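Local atomic coordinates of UDP-N-Acetylenolpyruvylglucosamine Reductase (Thermus caldophilus, PDB entry 2GQU), a protein that probably reduces UDP-N-acetylenolpyruvoylglucosamine to UDP-N-acetylmuramate with NADPH, using bound FAD, as a step in cell wall formation. Residues Gly122-Ala127 and Val165-Lys170; Val131-Asp136 and Gly160-Val165; Cys199-Pro204 and His232-Val237. One frame throughout, in Å; residues are numbered along the deposited sequence.

Contacts 1 and 2 share Val165 and lie along one strand, 161-171, of the antiparallel sheet that receives the adenine of FAD. Contact 2 is the buried part: regular pairing with strand 128-135, a bulge, and an acidic side chain held among arginines. Contact 1, about 16 Å away between centres, is only partly buried, and there backbone carbonyls, a lysine and a water do most of the joining where a short 3-10 segment just ahead of strand 128-135 meets strand 161-171. Contact 3 belongs to another region, with its centre about 29 Å from that of contact 2; it is buried too, but its loops are knitted by an asparagine amide and face the bound EPU.

Contact 1 (Gly122-Ala127 and Val165-Lys170); sequences GEMADA and VRLKLK
Ala127 and Lys168 bring the two backbones together, their CA atoms 4.8 Å apart, where the 3-10 segment 124-127 ends and strand 165-167 gives way to loop. The joining atom is Ala127 O. Lys168 N donates to it at 2.7 Å in a nearly straight bond, arriving from well above the carbonyl plane, 58° out of it, and Leu167 CA brings a CA-H to the same oxygen at 3.2 Å. Ala127 therefore works through its carbonyl, while its methyl points away from the strand and packs on Leu99.

One residue earlier, Asp126 O faces the lysine side chain. Lys168 sends CG anti to its backbone N (chi1 -172°) and then bends at chi3, which carries the ammonium back along segment 122-127 until NZ lies 2.8 Å from Asp126 O in a weak hydrogen bond. Water 1 links the same two residues, donating to Asp126 O and to Lys168 O. The Asp126 carboxylate turns to its own segment instead: OD2 accepts Glu123 N at 3.0 Å, from above the carboxylate plane, bracing the turn.

On the buried side Met124 and Leu167 cross at about a right angle, Met124 CE meeting Leu167 CD2 at 3.9 Å. Leu102 and Ala112 also touch the methionine, and Val78 the leucine.

Strand 128-135 starts directly after Ala127, so the contact ties the end of the 3-10 segment to strand 161-171 just ahead of the pairing of those two strands. Its firm element is one main-chain bond; the lysine, weakly held and at the solvent side, probably adds only a modest electrostatic pull toward the turn.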
loop_
_atom_site.group_PDB
_atom_site.type_symbol
_atom_site.label_atom_id
_atom_site.label_comp_id
_atom_site.label_asym_id
_atom_site.label_seq_id
_atom_site.Cartn_x
_atom_site.Cartn_y
_atom_site.Cartn_z
ATOM N N GLY A 122 -6.606 6.633 -12.396
ATOM C CA GLY A 122 -6.163 5.303 -12.792
ATOM C C GLY A 122 -5.909 4.439 -11.581
ATOM O O GLY A 122 -5.710 4.938 -10.473
ATOM N N GLU A 123 -5.902 3.137 -11.809
ATOM C CA GLU A 123 -5.709 2.156 -10.740
ATOM C C GLU A 123 -4.693 1.120 -11.193
ATOM O O GLU A 123 -4.473 0.928 -12.395
ATOM C CB GLU A 123 -7.037 1.486 -10.358
ATOM C CG GLU A 123 -7.682 0.661 -11.460
ATOM C CD GLU A 123 -9.040 0.091 -11.072
ATOM O OE1 GLU A 123 -9.350 -1.024 -11.537
ATOM O OE2 GLU A 123 -9.791 0.749 -10.319
ATOM N N MET A 124 -4.090 0.436 -10.234
ATOM C CA MET A 124 -2.990 -0.482 -10.533
ATOM C C MET A 124 -3.392 -1.541 -11.566
ATOM O O MET A 124 -2.605 -1.867 -12.442
ATOM C CB MET A 124 -2.462 -1.128 -9.255
ATOM C CG MET A 124 -1.228 -1.963 -9.460
ATOM S SD MET A 124 0.214 -0.912 -9.757
ATOM C CE MET A 124 0.621 -1.257 -11.466
ATOM N N ALA A 125 -4.626 -2.042 -11.464
ATOM C CA ALA A 125 -5.129 -3.072 -12.368
ATOM C C ALA A 125 -4.998 -2.631 -13.823
ATOM O O ALA A 125 -4.713 -3.463 -14.686
ATOM C CB ALA A 125 -6.579 -3.401 -12.048
ATOM N N ASP A 126 -5.204 -1.332 -14.083
ATOM C CA ASP A 126 -5.142 -0.763 -15.438
ATOM C C ASP A 126 -3.742 -0.822 -16.033
ATOM O O ASP A 126 -3.587 -0.770 -17.251
ATOM C CB ASP A 126 -5.536 0.727 -15.462
ATOM C CG ASP A 126 -6.921 0.998 -14.934
ATOM O OD1 ASP A 126 -7.819 0.145 -15.124
ATOM O OD2 ASP A 126 -7.105 2.104 -14.361
ATOM N N ALA A 127 -2.734 -0.893 -15.166
ATOM C CA ALA A 127 -1.329 -0.766 -15.567
ATOM C C ALA A 127 -0.627 -2.116 -15.653
ATOM O O ALA A 127 0.603 -2.182 -15.812
ATOM C CB ALA A 127 -0.578 0.145 -14.567
ATOM N N VAL A 165 5.725 -8.346 -11.790
ATOM C CA VAL A 165 4.663 -7.967 -12.740
ATOM C C VAL A 165 5.252 -7.535 -14.075
ATOM O O VAL A 165 6.436 -7.201 -14.155
ATOM C CB VAL A 165 3.766 -6.803 -12.205
ATOM C CG1 VAL A 165 3.124 -7.159 -10.840
ATOM C CG2 VAL A 165 4.552 -5.498 -12.132
ATOM N N ARG A 166 4.411 -7.573 -15.103
ATOM C CA ARG A 166 4.673 -6.897 -16.367
ATOM C C ARG A 166 3.697 -5.735 -16.464
ATOM O O ARG A 166 2.485 -5.889 -16.281
ATOM C CB ARG A 166 4.465 -7.829 -17.559
ATOM C CG ARG A 166 5.408 -8.975 -17.654
ATOM C CD ARG A 166 5.283 -9.552 -19.039
ATOM N NE ARG A 166 5.720 -8.546 -20.006
ATOM C CZ ARG A 166 6.893 -8.561 -20.641
ATOM N NH1 ARG A 166 7.724 -9.575 -20.486
ATOM N NH2 ARG A 166 7.210 -7.572 -21.471
ATOM N N LEU A 167 4.227 -4.556 -16.748
ATOM C CA LEU A 167 3.410 -3.360 -16.816
ATOM C C LEU A 167 2.879 -3.112 -18.219
ATOM O O LEU A 167 3.523 -3.478 -19.211
ATOM C CB LEU A 167 4.224 -2.150 -16.327
ATOM C CG LEU A 167 4.705 -2.196 -14.872
ATOM C CD1 LEU A 167 5.676 -1.055 -14.577
ATOM C CD2 LEU A 167 3.538 -2.183 -13.880
ATOM N N LYS A 168 1.722 -2.454 -18.283
ATOM C CA LYS A 168 1.090 -2.041 -19.532
ATOM C C LYS A 168 1.398 -0.566 -19.755
ATOM O O LYS A 168 0.753 0.297 -19.164
ATOM C CB LYS A 168 -0.422 -2.268 -19.426
ATOM C CG LYS A 168 -1.205 -2.076 -20.717
ATOM C CD LYS A 168 -2.659 -2.566 -20.543
ATOM C CE LYS A 168 -3.610 -1.451 -20.133
ATOM N NZ LYS A 168 -4.847 -1.951 -19.428
ATOM N N LEU A 169 2.408 -0.284 -20.576
ATOM C CA LEU A 169 2.838 1.085 -20.830
ATOM C C LEU A 169 2.872 1.400 -22.312
ATOM O O LEU A 169 2.975 0.491 -23.150
ATOM C CB LEU A 169 4.216 1.340 -20.208
ATOM C CG LEU A 169 4.391 0.945 -18.739
ATOM C CD1 LEU A 169 5.848 1.084 -18.359
ATOM C CD2 LEU A 169 3.530 1.821 -17.851
ATOM N N LYS A 170 2.794 2.691 -22.620
ATOM C CA LYS A 170 2.709 3.165 -24.000
ATOM C C LYS A 170 3.581 4.395 -24.174
ATOM O O LYS A 170 3.603 5.281 -23.313
ATOM C CB LYS A 170 1.253 3.475 -24.367
ATOM C CG LYS A 170 1.003 3.817 -25.849
ATOM C CD LYS A 170 1.305 2.645 -26.797
ATOM C CE LYS A 170 0.171 1.624 -26.853
ATOM N NZ LYS A 170 -0.962 2.098 -27.704
HETATM O O HOH W 1 -1.712 1.290 -18.803
#

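Contact 2 (Val131-Asp136 and Gly160-Val165); sequences VEVFHD and GIVTRV. With FAD (flavin-adenine dinucleotide), chain B.
An antiparallel pairing of strands 131-135 and 161-165, interrupted by a beta bulge at Thr163 and Arg164, forms the part of the FAD-binding region that receives the adenine. Phe134 and Ile161 are a hydrogen-bonded pair, Phe134 N to Ile161 O and Ile161 N to Phe134 O both spanning 2.8 Å. At the bulge two residues face one: Thr163 N donates to Glu132 O, and Glu132 N to Arg164 O. The extra residue is accommodated by the helical backbone angles of Thr163 (psi -30°).

Val133 and Val162 form a non-hydrogen-bonded pair, and Val162 consequently directs its own N and O away from the neighbouring strand. Both reach the adenine: Val162 N donates to FAD N1A at 2.9 Å, while FAD N6A donates to Val162 O, also at 2.9 Å. On the face of Val131 and Val162, their CG1 methyls touch at 3.8 Å.

The other face carries charge. Glu132 runs out extended and lies alongside Arg164, pointing the same way, with carboxylate and guanidinium planes 85° apart. Glu132 OE2 sits at the guanidinium edge in a salt bridge to Arg164 NH1, although their modelled separation of 2.4 Å is too short to be trusted in detail. Thr163 OG1, placed between its backbone N and carbonyl carbon (chi1 48°), donates to the anti lone pair of Glu132 OE2 at 2.6 Å. Glu132 OE1 has a salt bridge to Arg31, and Glu68 takes the other end of Arg164.

Flanked by Arg164 and Arg31 and given a hydrogen bond by Thr163 OG1, Glu132 is likely to stay ionised despite its burial, its charge balanced by theirs.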
loop_
_atom_site.group_PDB
_atom_site.type_symbol
_atom_site.label_atom_id
_atom_site.label_comp_id
_atom_site.label_asym_id
_atom_site.label_seq_id
_atom_site.Cartn_x
_atom_site.Cartn_y
_atom_site.Cartn_z
ATOM N N VAL A 131 0.952 -10.916 -14.010
ATOM C CA VAL A 131 1.341 -10.891 -12.609
ATOM C C VAL A 131 1.831 -12.281 -12.224
ATOM O O VAL A 131 1.102 -13.261 -12.414
ATOM C CB VAL A 131 0.145 -10.516 -11.692
ATOM C CG1 VAL A 131 0.558 -10.482 -10.223
ATOM C CG2 VAL A 131 -0.482 -9.170 -12.096
ATOM N N GLU A 132 3.052 -12.371 -11.688
ATOM C CA GLU A 132 3.551 -13.638 -11.136
ATOM C C GLU A 132 3.112 -13.704 -9.674
ATOM O O GLU A 132 3.338 -12.761 -8.909
ATOM C CB GLU A 132 5.075 -13.720 -11.242
ATOM C CG GLU A 132 5.610 -15.054 -10.782
ATOM C CD GLU A 132 7.108 -15.144 -10.888
ATOM O OE1 GLU A 132 7.622 -15.733 -11.870
ATOM O OE2 GLU A 132 7.777 -14.630 -9.979
ATOM N N VAL A 133 2.485 -14.820 -9.288
ATOM C CA VAL A 133 2.007 -15.002 -7.914
ATOM C C VAL A 133 2.524 -16.328 -7.408
ATOM O O VAL A 133 2.355 -17.348 -8.077
ATOM C CB VAL A 133 0.444 -14.998 -7.808
ATOM C CG1 VAL A 133 -0.018 -15.205 -6.381
ATOM C CG2 VAL A 133 -0.144 -13.691 -8.339
ATOM N N PHE A 134 3.140 -16.296 -6.229
ATOM C CA PHE A 134 3.607 -17.494 -5.546
ATOM C C PHE A 134 2.519 -17.953 -4.579
ATOM O O PHE A 134 2.118 -17.197 -3.691
ATOM C CB PHE A 134 4.911 -17.200 -4.795
ATOM C CG PHE A 134 5.447 -18.376 -4.025
ATOM C CD1 PHE A 134 5.117 -18.548 -2.680
ATOM C CD2 PHE A 134 6.284 -19.299 -4.642
ATOM C CE1 PHE A 134 5.604 -19.641 -1.952
ATOM C CE2 PHE A 134 6.777 -20.398 -3.925
ATOM C CZ PHE A 134 6.437 -20.562 -2.582
ATOM N N HIS A 135 2.056 -19.193 -4.752
ATOM C CA HIS A 135 1.080 -19.778 -3.833
ATOM C C HIS A 135 1.143 -21.301 -3.935
ATOM O O HIS A 135 1.554 -21.836 -4.966
ATOM C CB HIS A 135 -0.346 -19.222 -4.084
ATOM C CG HIS A 135 -0.926 -19.574 -5.417
ATOM N ND1 HIS A 135 -1.768 -20.652 -5.606
ATOM C CD2 HIS A 135 -0.800 -18.975 -6.624
ATOM C CE1 HIS A 135 -2.122 -20.705 -6.881
ATOM N NE2 HIS A 135 -1.562 -19.688 -7.515
ATOM N N ASP A 136 0.763 -21.967 -2.846
ATOM C CA ASP A 136 0.840 -23.429 -2.744
ATOM C C ASP A 136 2.221 -23.944 -3.150
ATOM O O ASP A 136 2.347 -25.006 -3.780
ATOM C CB ASP A 136 -0.240 -24.111 -3.589
ATOM C CG ASP A 136 -1.624 -23.619 -3.277
ATOM O OD1 ASP A 136 -1.969 -23.518 -2.082
ATOM O OD2 ASP A 136 -2.366 -23.347 -4.246
ATOM N N GLY A 160 -1.467 -16.113 -1.566
ATOM C CA GLY A 160 -0.700 -15.601 -2.703
ATOM C C GLY A 160 0.208 -14.432 -2.398
ATOM O O GLY A 160 -0.204 -13.426 -1.780
ATOM N N ILE A 161 1.452 -14.576 -2.843
ATOM C CA ILE A 161 2.436 -13.494 -2.793
ATOM C C ILE A 161 2.739 -13.023 -4.211
ATOM O O ILE A 161 3.219 -13.800 -5.028
ATOM C CB ILE A 161 3.738 -13.975 -2.121
ATOM C CG1 ILE A 161 3.415 -14.541 -0.731
ATOM C CG2 ILE A 161 4.765 -12.841 -2.088
ATOM C CD1 ILE A 161 4.637 -15.029 0.037
ATOM N N VAL A 162 2.449 -11.749 -4.501
ATOM C CA VAL A 162 2.807 -11.166 -5.797
ATOM C C VAL A 162 4.325 -11.010 -5.785
ATOM O O VAL A 162 4.868 -10.381 -4.880
ATOM C CB VAL A 162 2.118 -9.802 -5.994
ATOM C CG1 VAL A 162 2.596 -9.126 -7.269
ATOM C CG2 VAL A 162 0.576 -9.992 -5.975
ATOM N N THR A 163 4.996 -11.587 -6.781
ATOM C CA THR A 163 6.473 -11.587 -6.812
ATOM C C THR A 163 7.080 -10.703 -7.919
ATOM O O THR A 163 8.163 -10.151 -7.755
ATOM C CB THR A 163 7.005 -13.023 -6.968
ATOM O OG1 THR A 163 6.297 -13.678 -8.031
ATOM C CG2 THR A 163 6.796 -13.800 -5.672
ATOM N N ARG A 164 6.364 -10.552 -9.026
ATOM C CA ARG A 164 6.834 -9.779 -10.168
ATOM C C ARG A 164 5.631 -9.445 -11.043
ATOM O O ARG A 164 4.633 -10.193 -11.042
ATOM C CB ARG A 164 7.844 -10.601 -10.994
ATOM C CG ARG A 164 9.299 -10.371 -10.717
ATOM C CD ARG A 164 10.147 -11.547 -11.292
ATOM N NE ARG A 164 11.181 -11.977 -10.358
ATOM C CZ ARG A 164 11.098 -13.060 -9.602
ATOM N NH1 ARG A 164 10.049 -13.839 -9.693
ATOM N NH2 ARG A 164 12.079 -13.377 -8.765
ATOM N N VAL A 165 5.725 -8.346 -11.790
ATOM C CA VAL A 165 4.663 -7.967 -12.740
ATOM C C VAL A 165 5.252 -7.535 -14.075
ATOM O O VAL A 165 6.436 -7.201 -14.155
ATOM C CB VAL A 165 3.766 -6.803 -12.205
ATOM C CG1 VAL A 165 3.124 -7.159 -10.840
ATOM C CG2 VAL A 165 4.552 -5.498 -12.132
HETATM P PA FAD B . 1.329 -2.769 2.831
HETATM O O1A FAD B . 2.673 -3.235 3.279
HETATM O O2A FAD B . 0.714 -1.686 3.617
HETATM O O5B FAD B . 0.377 -4.041 2.801
HETATM C C5B FAD B . -0.993 -3.893 2.426
HETATM C C4B FAD B . -1.588 -5.247 2.042
HETATM O O4B FAD B . -0.929 -5.752 0.887
HETATM C C3B FAD B . -1.450 -6.326 3.122
HETATM O O3B FAD B . -2.571 -7.186 3.021
HETATM C C2B FAD B . -0.168 -7.045 2.714
HETATM O O2B FAD B . -0.040 -8.378 3.192
HETATM C C1B FAD B . -0.336 -7.005 1.201
HETATM N N9A FAD B . 0.908 -7.154 0.438
HETATM C C8A FAD B . 2.006 -6.333 0.426
HETATM N N7A FAD B . 2.911 -6.833 -0.446
HETATM C C5A FAD B . 2.385 -7.959 -1.015
HETATM C C6A FAD B . 2.842 -8.869 -1.981
HETATM N N6A FAD B . 4.048 -8.769 -2.554
HETATM N N1A FAD B . 2.030 -9.931 -2.322
HETATM C C2A FAD B . 0.785 -10.110 -1.759
HETATM N N3A FAD B . 0.319 -9.223 -0.820
HETATM C C4A FAD B . 1.114 -8.161 -0.458
HETATM N N1 FAD B . -3.848 4.031 -1.703
HETATM C C2 FAD B . -4.604 4.223 -2.842
HETATM O O2 FAD B . -5.193 3.277 -3.304
HETATM N N3 FAD B . -4.636 5.456 -3.464
HETATM C C4 FAD B . -3.919 6.517 -2.955
HETATM O O4 FAD B . -3.983 7.600 -3.531
HETATM C C4X FAD B . -3.159 6.344 -1.791
HETATM N N5 FAD B . -2.447 7.376 -1.227
HETATM C C5X FAD B . -1.702 7.176 -0.087
HETATM C C6 FAD B . -0.986 8.230 0.458
HETATM C C7 FAD B . -0.234 8.050 1.608
HETATM C C7M FAD B . 0.518 9.235 2.137
HETATM C C8 FAD B . -0.203 6.795 2.229
HETATM C C8M FAD B . 0.604 6.574 3.473
HETATM C C9 FAD B . -0.921 5.742 1.695
HETATM C C9A FAD B . -1.683 5.918 0.537
HETATM N N10 FAD B . -2.421 4.877 -0.016
HETATM C C10 FAD B . -3.143 5.086 -1.175
HETATM C "C1'" FAD B . -2.610 3.563 0.680
HETATM C "C2'" FAD B . -1.506 2.580 0.297
HETATM O "O2'" FAD B . -0.355 3.261 -0.202
HETATM C "C3'" FAD B . -1.996 1.491 -0.675
HETATM O "O3'" FAD B . -3.027 0.678 -0.142
HETATM C "C4'" FAD B . -0.840 0.634 -1.160
HETATM O "O4'" FAD B . -1.236 -0.182 -2.263
HETATM C "C5'" FAD B . -0.255 -0.227 -0.048
HETATM O "O5'" FAD B . 0.939 -0.819 -0.533
HETATM P P FAD B . 2.095 -1.268 0.475
HETATM O O1P FAD B . 3.242 -1.832 -0.317
HETATM O O2P FAD B . 2.474 -0.174 1.414
HETATM O O3P FAD B . 1.353 -2.486 1.233
#

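Contact 3 (Cys199-Pro204 and His232-Val237); sequences CAFKNP and HGNFIV. With EPU (uridine-diphosphate-2(N-acetylglucosaminyl) butyric acid), chain C.
Asn234 ND2 is gripped on several sides: it donates to Phe201 O at 2.8 Å, close to the amide plane, and gives to water 2 and water 3 at 3.0 and 3.1 Å. The other end of the same amide, Asn234 OD1, accepts Phe201 N at 2.9 Å, so one side chain satisfies both backbone polar atoms of Phe201. With CG swung roughly anti to its backbone N (chi1 -151°), the amide reaches across the loops and lies almost coplanar with the Phe201 ring, 6° between planes, with OD1 at the ring edge. Asn234 O takes Ala200 N at 2.8 Å, nearly along the C=O axis.

These loops of the C-terminal domain build a wall of the active site. The type I turn from His232 to Phe235 offers Gly233 N to the uracil oxygen O4U of EPU and His232 NE2 to phosphate oxygen O2A, while the uracil C5U lies over one face of the imidazole and Phe235 CE1 over the opposite face. Asn234 N donates in the ring plane to His232 ND1, which fixes the ring's rotation and leaves NE2 to carry the proton toward the phosphate.

An alanine in place of Asn234 would probably leave Phe201 N and O without their partners and deprive both waters of a donor beside the ligand.

Cys199, probably the proton donor of the reaction, binds the EPU carboxylate through its backbone N to O1E at 2.8 Å. Its SG rests obliquely beside the Phe235 ring and lies 3.5 Å from EPU C2E, a position consistent with proton delivery to that carbon.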
loop_
_atom_site.group_PDB
_atom_site.type_symbol
_atom_site.label_atom_id
_atom_site.label_comp_id
_atom_site.label_asym_id
_atom_site.label_seq_id
_atom_site.Cartn_x
_atom_site.Cartn_y
_atom_site.Cartn_z
ATOM N N CYS A 199 -5.612 7.348 3.541
ATOM C CA CYS A 199 -7.011 7.408 3.951
ATOM C C CYS A 199 -7.365 6.253 4.871
ATOM O O CYS A 199 -7.207 5.097 4.496
ATOM C CB CYS A 199 -7.933 7.388 2.740
ATOM S SG CYS A 199 -8.041 8.980 1.954
ATOM N N ALA A 200 -7.836 6.570 6.076
ATOM C CA ALA A 200 -8.222 5.531 7.029
ATOM C C ALA A 200 -9.486 4.780 6.615
ATOM O O ALA A 200 -9.577 3.570 6.812
ATOM C CB ALA A 200 -8.398 6.128 8.428
ATOM N N PHE A 201 -10.453 5.508 6.064
ATOM C CA PHE A 201 -11.751 4.947 5.717
ATOM C C PHE A 201 -11.942 4.879 4.209
ATOM O O PHE A 201 -11.511 5.763 3.476
ATOM C CB PHE A 201 -12.890 5.742 6.377
ATOM C CG PHE A 201 -12.788 5.809 7.884
ATOM C CD1 PHE A 201 -12.254 6.929 8.520
ATOM C CD2 PHE A 201 -13.233 4.746 8.668
ATOM C CE1 PHE A 201 -12.147 6.969 9.912
ATOM C CE2 PHE A 201 -13.129 4.783 10.048
ATOM C CZ PHE A 201 -12.596 5.891 10.674
ATOM N N LYS A 202 -12.599 3.827 3.742
ATOM C CA LYS A 202 -12.990 3.796 2.336
ATOM C C LYS A 202 -14.112 4.805 2.084
ATOM O O LYS A 202 -14.895 5.089 2.978
ATOM C CB LYS A 202 -13.422 2.399 1.914
ATOM C CG LYS A 202 -14.247 1.637 2.924
ATOM C CD LYS A 202 -14.689 0.266 2.380
ATOM C CE LYS A 202 -13.555 -0.529 1.742
ATOM N NZ LYS A 202 -12.647 -1.144 2.753
ATOM N N ASN A 203 -14.186 5.349 0.868
ATOM C CA ASN A 203 -15.282 6.259 0.522
ATOM C C ASN A 203 -16.541 5.461 0.270
ATOM O O ASN A 203 -16.491 4.486 -0.488
ATOM C CB ASN A 203 -14.983 7.031 -0.766
ATOM C CG ASN A 203 -13.976 8.129 -0.586
ATOM O OD1 ASN A 203 -13.787 8.663 0.519
ATOM N ND2 ASN A 203 -13.333 8.511 -1.690
ATOM N N PRO A 204 -17.678 5.863 0.878
ATOM C CA PRO A 204 -18.945 5.318 0.377
ATOM C C PRO A 204 -19.095 5.712 -1.100
ATOM O O PRO A 204 -18.627 6.780 -1.488
ATOM C CB PRO A 204 -20.004 6.019 1.236
ATOM C CG PRO A 204 -19.271 6.551 2.444
ATOM C CD PRO A 204 -17.862 6.801 2.006
ATOM N N HIS A 232 -6.898 17.092 6.064
ATOM C CA HIS A 232 -7.793 16.172 5.348
ATOM C C HIS A 232 -8.405 15.229 6.386
ATOM O O HIS A 232 -7.688 14.561 7.131
ATOM C CB HIS A 232 -7.010 15.392 4.277
ATOM C CG HIS A 232 -7.869 14.645 3.291
ATOM N ND1 HIS A 232 -8.745 13.644 3.661
ATOM C CD2 HIS A 232 -7.938 14.717 1.937
ATOM C CE1 HIS A 232 -9.346 13.163 2.586
ATOM N NE2 HIS A 232 -8.870 13.794 1.524
ATOM N N GLY A 233 -9.730 15.202 6.440
ATOM C CA GLY A 233 -10.449 14.471 7.476
ATOM C C GLY A 233 -10.250 12.969 7.468
ATOM O O GLY A 233 -10.417 12.315 8.490
ATOM N N ASN A 234 -9.900 12.420 6.309
ATOM C CA ASN A 234 -9.709 10.969 6.203
ATOM C C ASN A 234 -8.284 10.542 6.554
ATOM O O ASN A 234 -7.956 9.363 6.507
ATOM C CB ASN A 234 -10.130 10.463 4.804
ATOM C CG ASN A 234 -10.638 9.020 4.819
ATOM O OD1 ASN A 234 -10.731 8.378 5.871
ATOM N ND2 ASN A 234 -10.986 8.505 3.632
ATOM N N PHE A 235 -7.436 11.493 6.932
ATOM C CA PHE A 235 -6.082 11.148 7.324
ATOM C C PHE A 235 -5.983 11.208 8.838
ATOM O O PHE A 235 -6.165 12.269 9.429
ATOM C CB PHE A 235 -5.058 12.089 6.689
ATOM C CG PHE A 235 -4.748 11.778 5.247
ATOM C CD1 PHE A 235 -5.691 12.004 4.247
ATOM C CD2 PHE A 235 -3.516 11.260 4.895
ATOM C CE1 PHE A 235 -5.402 11.711 2.912
ATOM C CE2 PHE A 235 -3.209 10.969 3.556
ATOM C CZ PHE A 235 -4.161 11.204 2.565
ATOM N N ILE A 236 -5.744 10.057 9.455
ATOM C CA ILE A 236 -5.349 10.033 10.854
ATOM C C ILE A 236 -3.848 10.050 10.851
ATOM O O ILE A 236 -3.207 9.236 10.162
ATOM C CB ILE A 236 -5.875 8.799 11.599
ATOM C CG1 ILE A 236 -7.380 8.933 11.829
ATOM C CG2 ILE A 236 -5.119 8.608 12.940
ATOM C CD1 ILE A 236 -8.066 7.630 12.231
ATOM N N VAL A 237 -3.283 10.993 11.601
ATOM C CA VAL A 237 -1.838 11.177 11.623
ATOM C C VAL A 237 -1.221 10.841 13.002
ATOM O O VAL A 237 -1.894 10.902 14.045
ATOM C CB VAL A 237 -1.434 12.598 11.109
ATOM C CG1 VAL A 237 -1.905 12.808 9.667
ATOM C CG2 VAL A 237 -1.988 13.699 12.013
HETATM N N1U EPU C . -12.195 17.770 1.238
HETATM C C2U EPU C . -12.862 18.402 2.315
HETATM N N3U EPU C . -12.519 18.128 3.577
HETATM C C4U EPU C . -11.608 17.187 3.877
HETATM C C5U EPU C . -10.966 16.464 2.881
HETATM C C6U EPU C . -11.298 16.712 1.557
HETATM O O2U EPU C . -13.697 19.301 2.089
HETATM O O4U EPU C . -11.328 16.967 5.070
HETATM C C1D EPU C . -12.851 17.732 -0.073
HETATM C C2D EPU C . -11.744 18.141 -1.034
HETATM O O2D EPU C . -11.579 19.565 -1.070
HETATM C C3D EPU C . -12.205 17.572 -2.352
HETATM C C4D EPU C . -13.149 16.434 -1.973
HETATM O O4D EPU C . -13.368 16.494 -0.557
HETATM O O3D EPU C . -12.911 18.599 -3.055
HETATM C C5D EPU C . -12.524 15.088 -2.319
HETATM O O5D EPU C . -11.274 15.012 -1.633
HETATM P PA EPU C . -10.002 14.306 -2.322
HETATM O O1A EPU C . -9.783 14.909 -3.688
HETATM O O2A EPU C . -8.855 14.268 -1.341
HETATM O O3A EPU C . -10.523 12.792 -2.555
HETATM P PB EPU C . -10.969 11.701 -1.442
HETATM O O1B EPU C . -12.225 11.040 -1.961
HETATM O O2B EPU C . -10.949 12.277 -0.040
HETATM C C1 EPU C . -9.675 9.797 -2.682
HETATM C C2 EPU C . -8.879 8.552 -2.320
HETATM C C3 EPU C . -7.428 8.920 -2.080
HETATM C C4 EPU C . -6.866 9.481 -3.385
HETATM C C5 EPU C . -7.672 10.715 -3.817
HETATM C C6 EPU C . -7.293 11.178 -5.223
HETATM C C7 EPU C . -10.351 6.808 -1.616
HETATM C C8 EPU C . -10.965 6.013 -0.522
HETATM N N2 EPU C . -9.519 7.799 -1.247
HETATM O O1 EPU C . -9.746 10.661 -1.549
HETATM O O3 EPU C . -6.768 7.712 -1.759
HETATM O O4 EPU C . -5.485 9.818 -3.243
HETATM O O5 EPU C . -9.080 10.442 -3.816
HETATM O O6 EPU C . -8.001 10.381 -6.195
HETATM O O7 EPU C . -10.602 6.551 -2.781
HETATM C C1E EPU C . -5.888 6.409 0.064
HETATM O O1E EPU C . -5.174 6.215 1.064
HETATM O O2E EPU C . -6.597 5.521 -0.468
HETATM C C2E EPU C . -5.919 7.698 -0.591
HETATM C C3E EPU C . -5.213 8.751 -0.184
HETATM O O HOH W 2 -12.041 10.465 1.677
HETATM O O HOH W 3 -10.565 9.092 0.651
#